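PDB 6N9J: clostripain-related protein from Bacteroides thetaiotaomicron, which is a secreted cysteine protease of the clostripain (C11) family that probably cleaves peptide bonds and is held here with an irreversible peptide inhibitor. Local coordinates for residues A[79-82]-A[87-90]; A[276-279]-A[284-287]; A[349-354]-A[359-364]. All coordinates share one frame; numbering follows the deposited sequence.

Interaction 1 of 3, residues A[79-82]-A[87-90]; sequences DAQN and DVMK
The side-chain amide of Gln81 lies with one flat side against the isopropyl group of Val88, whose CG1 methyl stands over the plate at 3.7 Å from NE2 and 3.8 Å from CD. The other methyl stays near the oxygen end, with Val88 CG2 4.1 Å from Gln81 OE1. Gln81 NE2 donates to the hydroxyl of Tyr51, which helps to fix how the plate is turned while its flat side is left to the methyl. The reach of the amide follows from its torsions. Gln81 CG sits between its own N and carbonyl carbon (chi1 60°), and the chain then runs straight on, which carries the amide toward the helix. A second flat group, the peptide carbonyl of Asn82, points its oxygen at the fork of the valine, 3.3 Å from Val88 CG2 and 3.4 Å from Val88 CB. The contact is thus van der Waals, methyls on an amide face and a peptide oxygen, without a cross-segment hydrogen bond. The arrangement illustrates how a loop folds back on the helix it leads into: strand 76-77 of the main sheet gives way to residues 79-82, and helix 86-99 then carries the chain to strand 105-110, in the alpha/beta fold of a clan CD peptidase. Within the turn, Asn82 OD1 accepts from the backbone N of Val84, the pattern of an Asx turn, and Asp85 OD1 receives the N-H of Val88 in the first helical turn. Met89 packs on Leu143 and Ala146 of helix 140-146, whereas Val88 directs its CB toward the loop.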
loop_
_atom_site.group_PDB
_atom_site.type_symbol
_atom_site.label_atom_id
_atom_site.label_comp_id
_atom_site.label_asym_id
_atom_site.label_seq_id
_atom_site.Cartn_x
_atom_site.Cartn_y
_atom_site.Cartn_z
ATOM N N ASP A 79 -0.001 -19.797 17.501
ATOM C CA ASP A 79 0.848 -19.291 18.576
ATOM C C ASP A 79 1.322 -17.899 18.198
ATOM O O ASP A 79 1.269 -17.527 17.027
ATOM C CB ASP A 79 2.048 -20.205 18.822
ATOM C CG ASP A 79 1.692 -21.430 19.631
ATOM O OD1 ASP A 79 1.553 -21.305 20.867
ATOM O OD2 ASP A 79 1.562 -22.518 19.032
ATOM N N ALA A 80 1.771 -17.126 19.184
ATOM C CA ALA A 80 2.436 -15.855 18.910
ATOM C C ALA A 80 3.516 -16.082 17.865
ATOM O O ALA A 80 4.330 -16.992 18.007
ATOM C CB ALA A 80 3.035 -15.266 20.185
ATOM N N GLN A 81 3.503 -15.287 16.800
ATOM C CA GLN A 81 4.451 -15.512 15.715
ATOM C C GLN A 81 4.832 -14.240 14.980
ATOM O O GLN A 81 4.170 -13.217 15.105
ATOM C CB GLN A 81 3.878 -16.523 14.724
ATOM C CG GLN A 81 2.583 -16.088 14.078
ATOM C CD GLN A 81 2.008 -17.181 13.194
ATOM O OE1 GLN A 81 2.524 -18.303 13.160
ATOM N NE2 GLN A 81 0.940 -16.864 12.476
ATOM N N ASN A 82 5.915 -14.320 14.218
ATOM C CA ASN A 82 6.407 -13.196 13.425
ATOM C C ASN A 82 5.638 -13.110 12.120
ATOM O O ASN A 82 5.906 -13.860 11.175
ATOM C CB ASN A 82 7.900 -13.345 13.148
ATOM C CG ASN A 82 8.438 -12.259 12.219
ATOM O OD1 ASN A 82 7.792 -11.231 11.991
ATOM N ND2 ASN A 82 9.629 -12.488 11.680
ATOM N N ASP A 87 7.788 -17.634 5.753
ATOM C CA ASP A 87 7.125 -18.915 5.896
ATOM C C ASP A 87 5.839 -18.800 6.705
ATOM O O ASP A 87 4.924 -19.600 6.530
ATOM C CB ASP A 87 8.069 -19.929 6.536
ATOM C CG ASP A 87 9.262 -20.262 5.644
ATOM O OD1 ASP A 87 9.128 -20.204 4.400
ATOM O OD2 ASP A 87 10.341 -20.583 6.189
ATOM N N VAL A 88 5.766 -17.805 7.582
ATOM C CA VAL A 88 4.538 -17.530 8.321
ATOM C C VAL A 88 3.444 -17.024 7.379
ATOM O O VAL A 88 2.324 -17.556 7.379
ATOM C CB VAL A 88 4.760 -16.492 9.435
ATOM C CG1 VAL A 88 3.428 -15.924 9.928
ATOM C CG2 VAL A 88 5.546 -17.109 10.580
ATOM N N MET A 89 3.785 -16.003 6.586
ATOM C CA MET A 89 2.870 -15.378 5.633
ATOM C C MET A 89 2.434 -16.356 4.562
ATOM O O MET A 89 1.284 -16.351 4.151
ATOM C CB MET A 89 3.522 -14.153 4.965
ATOM C CG MET A 89 2.662 -13.514 3.869
ATOM S SD MET A 89 3.322 -12.001 3.098
ATOM C CE MET A 89 3.215 -10.873 4.474
ATOM N N LYS A 90 3.374 -17.170 4.101
ATOM C CA LYS A 90 3.081 -18.232 3.154
ATOM C C LYS A 90 2.047 -19.205 3.720
ATOM O O LYS A 90 1.086 -19.566 3.037
ATOM C CB LYS A 90 4.361 -18.980 2.778
ATOM C CG LYS A 90 5.234 -18.257 1.755
ATOM C CD LYS A 90 6.471 -19.075 1.443
ATOM C CE LYS A 90 7.131 -18.606 0.167
ATOM N NZ LYS A 90 8.196 -19.571 -0.233
#

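Interaction 2 of 3, residues A[276-279]-A[284-287]; sequences ILCY and ENNY
Tyr279 and Tyr287 bring the two segments together, their CA atoms 5.2 Å apart, through a single backbone bond from Tyr279 N to Tyr287 O. It is short at 2.7 Å and nearly straight, with an N-H...O angle of 161°. The same oxygen receives a CA-H...O contact from Cys278 CA at 3.2 Å, so one carbonyl meets two consecutive residues. The chain reverses between the segments; Asp280, in the connection, accepts the N-H groups of Asn286 and Tyr287, and Asn285, within 284-287, has left-handed backbone angles. Side chains add a modest apolar touch: Tyr279 CB meets Tyr287 CB at 3.8 Å, after which the rings part company. Each hydroxyl is tied to a different acid, Tyr279 OH to Asp289 and Tyr287 OH to Asp114, and the Tyr287 ring stacks on Tyr162. Cys278 lays its sulfur alongside the second segment, SG being anti to the backbone N (chi1 171°); this places SG 3.5 Å from Tyr287 O and 4.1 Å from Asn285 CB. The hairpin-like turn runs directly into strand 288-289, and backbone bonds between Leu277 and Asp289 continue the pairing there. Strand 345-346, the partner of that strand, touches both tyrosines through Ser345, while Ile276 packs on Leu293 and Ser296 of helix 290-297.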
loop_
_atom_site.group_PDB
_atom_site.type_symbol
_atom_site.label_atom_id
_atom_site.label_comp_id
_atom_site.label_asym_id
_atom_site.label_seq_id
_atom_site.Cartn_x
_atom_site.Cartn_y
_atom_site.Cartn_z
ATOM N N ILE A 276 11.356 19.516 -6.852
ATOM C CA ILE A 276 10.507 18.337 -7.018
ATOM C C ILE A 276 9.746 18.033 -5.737
ATOM O O ILE A 276 10.341 17.982 -4.667
ATOM C CB ILE A 276 11.340 17.102 -7.419
ATOM C CG1 ILE A 276 12.063 17.366 -8.749
ATOM C CG2 ILE A 276 10.459 15.887 -7.523
ATOM C CD1 ILE A 276 13.192 16.389 -9.066
ATOM N N LEU A 277 8.433 17.845 -5.844
ATOM C CA LEU A 277 7.609 17.469 -4.696
ATOM C C LEU A 277 8.191 16.271 -3.945
ATOM O O LEU A 277 8.505 15.247 -4.551
ATOM C CB LEU A 277 6.184 17.142 -5.146
ATOM C CG LEU A 277 5.299 16.624 -4.017
ATOM C CD1 LEU A 277 5.157 17.669 -2.908
ATOM C CD2 LEU A 277 3.955 16.233 -4.553
ATOM N N CYS A 278 8.336 16.417 -2.627
ATOM C CA CYS A 278 8.906 15.382 -1.769
ATOM C C CYS A 278 7.855 14.853 -0.791
ATOM O O CYS A 278 7.185 15.639 -0.120
ATOM C CB CYS A 278 10.124 15.935 -0.996
ATOM S SG CYS A 278 10.757 14.825 0.296
ATOM N N TYR A 279 7.714 13.528 -0.712
ATOM C CA TYR A 279 6.659 12.899 0.097
ATOM C C TYR A 279 7.057 12.640 1.545
ATOM O O TYR A 279 6.196 12.389 2.379
ATOM C CB TYR A 279 6.202 11.587 -0.548
ATOM C CG TYR A 279 5.465 11.806 -1.849
ATOM C CD1 TYR A 279 4.287 12.543 -1.884
ATOM C CD2 TYR A 279 5.952 11.292 -3.046
ATOM C CE1 TYR A 279 3.607 12.753 -3.071
ATOM C CE2 TYR A 279 5.282 11.502 -4.236
ATOM C CZ TYR A 279 4.109 12.235 -4.240
ATOM O OH TYR A 279 3.436 12.458 -5.422
ATOM N N GLU A 284 13.852 11.847 5.902
ATOM C CA GLU A 284 15.074 11.593 5.141
ATOM C C GLU A 284 15.034 12.070 3.678
ATOM O O GLU A 284 16.054 12.023 2.997
ATOM C CB GLU A 284 15.403 10.099 5.185
ATOM N N ASN A 285 13.872 12.529 3.206
ATOM C CA ASN A 285 13.716 12.984 1.817
ATOM C C ASN A 285 14.065 11.858 0.843
ATOM O O ASN A 285 14.740 12.061 -0.166
ATOM C CB ASN A 285 14.569 14.233 1.544
ATOM C CG ASN A 285 13.956 15.499 2.127
ATOM O OD1 ASN A 285 13.683 15.585 3.327
ATOM N ND2 ASN A 285 13.726 16.486 1.274
ATOM N N ASN A 286 13.600 10.661 1.179
ATOM C CA ASN A 286 13.793 9.475 0.358
ATOM C C ASN A 286 12.821 9.404 -0.814
ATOM O O ASN A 286 13.089 8.700 -1.793
ATOM C CB ASN A 286 13.634 8.213 1.211
ATOM C CG ASN A 286 14.834 7.953 2.102
ATOM O OD1 ASN A 286 15.944 8.324 1.766
ATOM N ND2 ASN A 286 14.612 7.292 3.234
ATOM N N TYR A 287 11.709 10.139 -0.713
ATOM C CA TYR A 287 10.591 10.001 -1.652
ATOM C C TYR A 287 10.218 11.276 -2.404
ATOM O O TYR A 287 9.797 12.257 -1.799
ATOM C CB TYR A 287 9.343 9.502 -0.911
ATOM C CG TYR A 287 9.526 8.187 -0.210
ATOM C CD1 TYR A 287 9.383 6.994 -0.899
ATOM C CD2 TYR A 287 9.853 8.135 1.137
ATOM C CE1 TYR A 287 9.551 5.785 -0.263
ATOM C CE2 TYR A 287 10.027 6.935 1.777
ATOM C CZ TYR A 287 9.869 5.761 1.072
ATOM O OH TYR A 287 10.026 4.552 1.700
#

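Interaction 3 of 3, residues A[349-354]-A[359-364]; sequences LRENNS and YYRQFV
Leu349 divides its two methyls between neighbouring residues of the helix. CD2 approaches the Tyr360 ring obliquely, 3.8 Å from Tyr360 CD1, and CD1 lies over one face of the Arg361 guanidinium, 3.9 Å from Arg361 NH2 and displaced toward the rim of the group. The arginine chain is extended from CG to NE, so it stretches from the helix to the loop past the leucine with its charged plate presented at the far end. There Glu351 comes in at the edge, near the guanidinium plane, and forms a salt bridge in which Glu351 OE2 is modelled 2.6 Å from Arg361 NH2. The two side chains cross at about a right angle, and their flat groups are turned 46° against each other. The hydrogen bond within the pair is weak, bent to 122° at the hydrogen. This is a one-nitrogen bridge rather than a two-pronged one, and the glutamate, which bends at chi2 (-79°) to reach it, is poorly ordered at the surface, so the exact geometry of the bridge is uncertain. Farther along the loop, Asn352 OD1 accepts from Ser354 N at 3.2 Å, an Asx turn, and also from Ser354 OG at 2.9 Å, both from the same face of the amide. Ser354 is the N-cap of helix 355-363, and the carboxylate of Glu357 in the first turn reaches back to Arg350 N. The case shows a loop tied down on the helix that it starts. Tyr360 is the buried end of the contact, its hydroxyl bonded to Glu167 and its ring meeting Trp116 edge-to-face. On the C-terminal side, helix 365-369 supplies Tyr367 against Leu349 and Trp366 against Tyr360, while strand 345-346 leads into the loop.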
loop_
_atom_site.group_PDB
_atom_site.type_symbol
_atom_site.label_atom_id
_atom_site.label_comp_id
_atom_site.label_asym_id
_atom_site.label_seq_id
_atom_site.Cartn_x
_atom_site.Cartn_y
_atom_site.Cartn_z
ATOM N N LEU A 349 18.578 8.930 -7.235
ATOM C CA LEU A 349 19.963 8.550 -6.946
ATOM C C LEU A 349 20.815 9.784 -6.700
ATOM O O LEU A 349 20.843 10.703 -7.512
ATOM C CB LEU A 349 20.556 7.723 -8.087
ATOM C CG LEU A 349 19.964 6.317 -8.240
ATOM C CD1 LEU A 349 20.311 5.727 -9.601
ATOM C CD2 LEU A 349 20.450 5.408 -7.119
ATOM N N ARG A 350 21.498 9.805 -5.565
ATOM C CA ARG A 350 22.300 10.957 -5.206
ATOM C C ARG A 350 23.790 10.653 -5.295
ATOM O O ARG A 350 24.618 11.520 -5.009
ATOM C CB ARG A 350 21.932 11.430 -3.805
ATOM C CG ARG A 350 20.491 11.912 -3.677
ATOM C CD ARG A 350 20.077 11.866 -2.225
ATOM N NE ARG A 350 18.861 12.620 -1.930
ATOM C CZ ARG A 350 17.631 12.160 -2.131
ATOM N NH1 ARG A 350 17.447 10.963 -2.669
ATOM N NH2 ARG A 350 16.586 12.908 -1.812
ATOM N N GLU A 351 24.118 9.425 -5.693
ATOM C CA GLU A 351 25.506 9.006 -5.907
ATOM C C GLU A 351 26.392 9.249 -4.686
ATOM O O GLU A 351 27.377 9.981 -4.767
ATOM C CB GLU A 351 26.099 9.737 -7.116
ATOM C CG GLU A 351 25.443 9.407 -8.451
ATOM C CD GLU A 351 25.907 8.081 -9.025
ATOM O OE1 GLU A 351 26.760 7.414 -8.397
ATOM O OE2 GLU A 351 25.417 7.704 -10.113
ATOM N N ASN A 352 26.046 8.636 -3.560
ATOM C CA ASN A 352 26.729 8.953 -2.309
ATOM C C ASN A 352 27.398 7.754 -1.648
ATOM O O ASN A 352 27.852 7.848 -0.506
ATOM C CB ASN A 352 25.744 9.591 -1.331
ATOM C CG ASN A 352 24.483 8.764 -1.151
ATOM O OD1 ASN A 352 24.409 7.618 -1.597
ATOM N ND2 ASN A 352 23.486 9.342 -0.490
ATOM N N ASN A 353 27.437 6.636 -2.371
ATOM C CA ASN A 353 28.021 5.375 -1.899
ATOM C C ASN A 353 27.330 4.783 -0.664
ATOM O O ASN A 353 27.833 3.833 -0.067
ATOM C CB ASN A 353 29.521 5.552 -1.611
ATOM C CG ASN A 353 30.391 4.593 -2.414
ATOM O OD1 ASN A 353 29.959 3.500 -2.785
ATOM N ND2 ASN A 353 31.628 5.002 -2.680
ATOM N N SER A 354 26.177 5.333 -0.294
ATOM C CA SER A 354 25.430 4.864 0.871
ATOM C C SER A 354 24.995 3.412 0.700
ATOM O O SER A 354 24.996 2.886 -0.413
ATOM C CB SER A 354 24.209 5.752 1.121
ATOM O OG SER A 354 23.216 5.565 0.123
ATOM N N TYR A 359 22.244 -1.104 -2.317
ATOM C CA TYR A 359 21.134 -2.049 -2.365
ATOM C C TYR A 359 20.239 -1.747 -3.569
ATOM O O TYR A 359 19.853 -2.652 -4.307
ATOM C CB TYR A 359 20.324 -2.005 -1.062
ATOM C CG TYR A 359 19.116 -2.923 -1.054
ATOM C CD1 TYR A 359 17.873 -2.473 -1.481
ATOM C CD2 TYR A 359 19.224 -4.240 -0.620
ATOM C CE1 TYR A 359 16.767 -3.315 -1.491
ATOM C CE2 TYR A 359 18.129 -5.087 -0.619
ATOM C CZ TYR A 359 16.905 -4.620 -1.055
ATOM O OH TYR A 359 15.821 -5.460 -1.048
ATOM N N TYR A 360 19.913 -0.474 -3.762
ATOM C CA TYR A 360 19.071 -0.057 -4.885
ATOM C C TYR A 360 19.611 -0.543 -6.219
ATOM O O TYR A 360 18.876 -1.097 -7.032
ATOM C CB TYR A 360 18.950 1.463 -4.918
ATOM C CG TYR A 360 17.895 2.018 -5.859
ATOM C CD1 TYR A 360 18.216 2.379 -7.162
ATOM C CD2 TYR A 360 16.588 2.227 -5.429
ATOM C CE1 TYR A 360 17.256 2.916 -8.015
ATOM C CE2 TYR A 360 15.631 2.768 -6.274
ATOM C CZ TYR A 360 15.973 3.108 -7.565
ATOM O OH TYR A 360 15.026 3.644 -8.413
ATOM N N ARG A 361 20.906 -0.326 -6.428
ATOM C CA ARG A 361 21.549 -0.611 -7.703
ATOM C C ARG A 361 21.711 -2.100 -7.948
ATOM O O ARG A 361 22.077 -2.523 -9.040
ATOM C CB ARG A 361 22.919 0.068 -7.763
ATOM C CG ARG A 361 22.855 1.581 -7.676
ATOM C CD ARG A 361 24.246 2.219 -7.730
ATOM N NE ARG A 361 24.156 3.672 -7.849
ATOM C CZ ARG A 361 24.256 4.336 -8.999
ATOM N NH1 ARG A 361 24.463 3.678 -10.133
ATOM N NH2 ARG A 361 24.151 5.658 -9.015
ATOM N N GLN A 362 21.438 -2.897 -6.928
ATOM C CA GLN A 362 21.713 -4.317 -6.998
ATOM C C GLN A 362 20.443 -5.172 -6.968
ATOM O O GLN A 362 20.387 -6.210 -7.623
ATOM C CB GLN A 362 22.647 -4.703 -5.850
ATOM C CG GLN A 362 23.256 -6.085 -5.954
ATOM C CD GLN A 362 24.391 -6.282 -4.964
ATOM O OE1 GLN A 362 24.929 -5.313 -4.422
ATOM N NE2 GLN A 362 24.759 -7.535 -4.721
ATOM N N PHE A 363 19.423 -4.729 -6.229
ATOM C CA PHE A 363 18.258 -5.577 -5.976
ATOM C C PHE A 363 16.909 -4.938 -6.301
ATOM O O PHE A 363 15.865 -5.578 -6.157
ATOM C CB PHE A 363 18.253 -6.022 -4.515
ATOM C CG PHE A 363 19.540 -6.645 -4.074
ATOM C CD1 PHE A 363 19.903 -7.904 -4.523
ATOM C CD2 PHE A 363 20.393 -5.971 -3.211
ATOM C CE1 PHE A 363 21.095 -8.478 -4.117
ATOM C CE2 PHE A 363 21.582 -6.537 -2.800
ATOM C CZ PHE A 363 21.936 -7.791 -3.250
ATOM N N VAL A 364 16.923 -3.677 -6.716
ATOM C CA VAL A 364 15.713 -3.031 -7.203
ATOM C C VAL A 364 15.668 -3.121 -8.723
ATOM O O VAL A 364 16.431 -2.442 -9.409
ATOM C CB VAL A 364 15.639 -1.568 -6.754
ATOM C CG1 VAL A 364 14.475 -0.857 -7.433
ATOM C CG2 VAL A 364 15.504 -1.512 -5.245
#

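All three contacts are local, joining segments close in sequence. Interaction 1 is a surface contact by van der Waals contact of a valine with polar groups, without a cross-segment hydrogen bond, whereas interaction 2 is partly buried and rests on a backbone bond between two buried tyrosines. Interaction 3 grades from a buried tyrosine to an exposed salt bridge. Interactions 1 and 3 both set a loop against the helix that follows it; interaction 2 joins two loop segments leading into a strand. Interactions 2 and 3 are neighbours, with Asn285 O only 2.6 Å from Arg350 NH2, while interaction 1 stands about 33 Å from interaction 2 and about 31 Å from interaction 3, centre to centre.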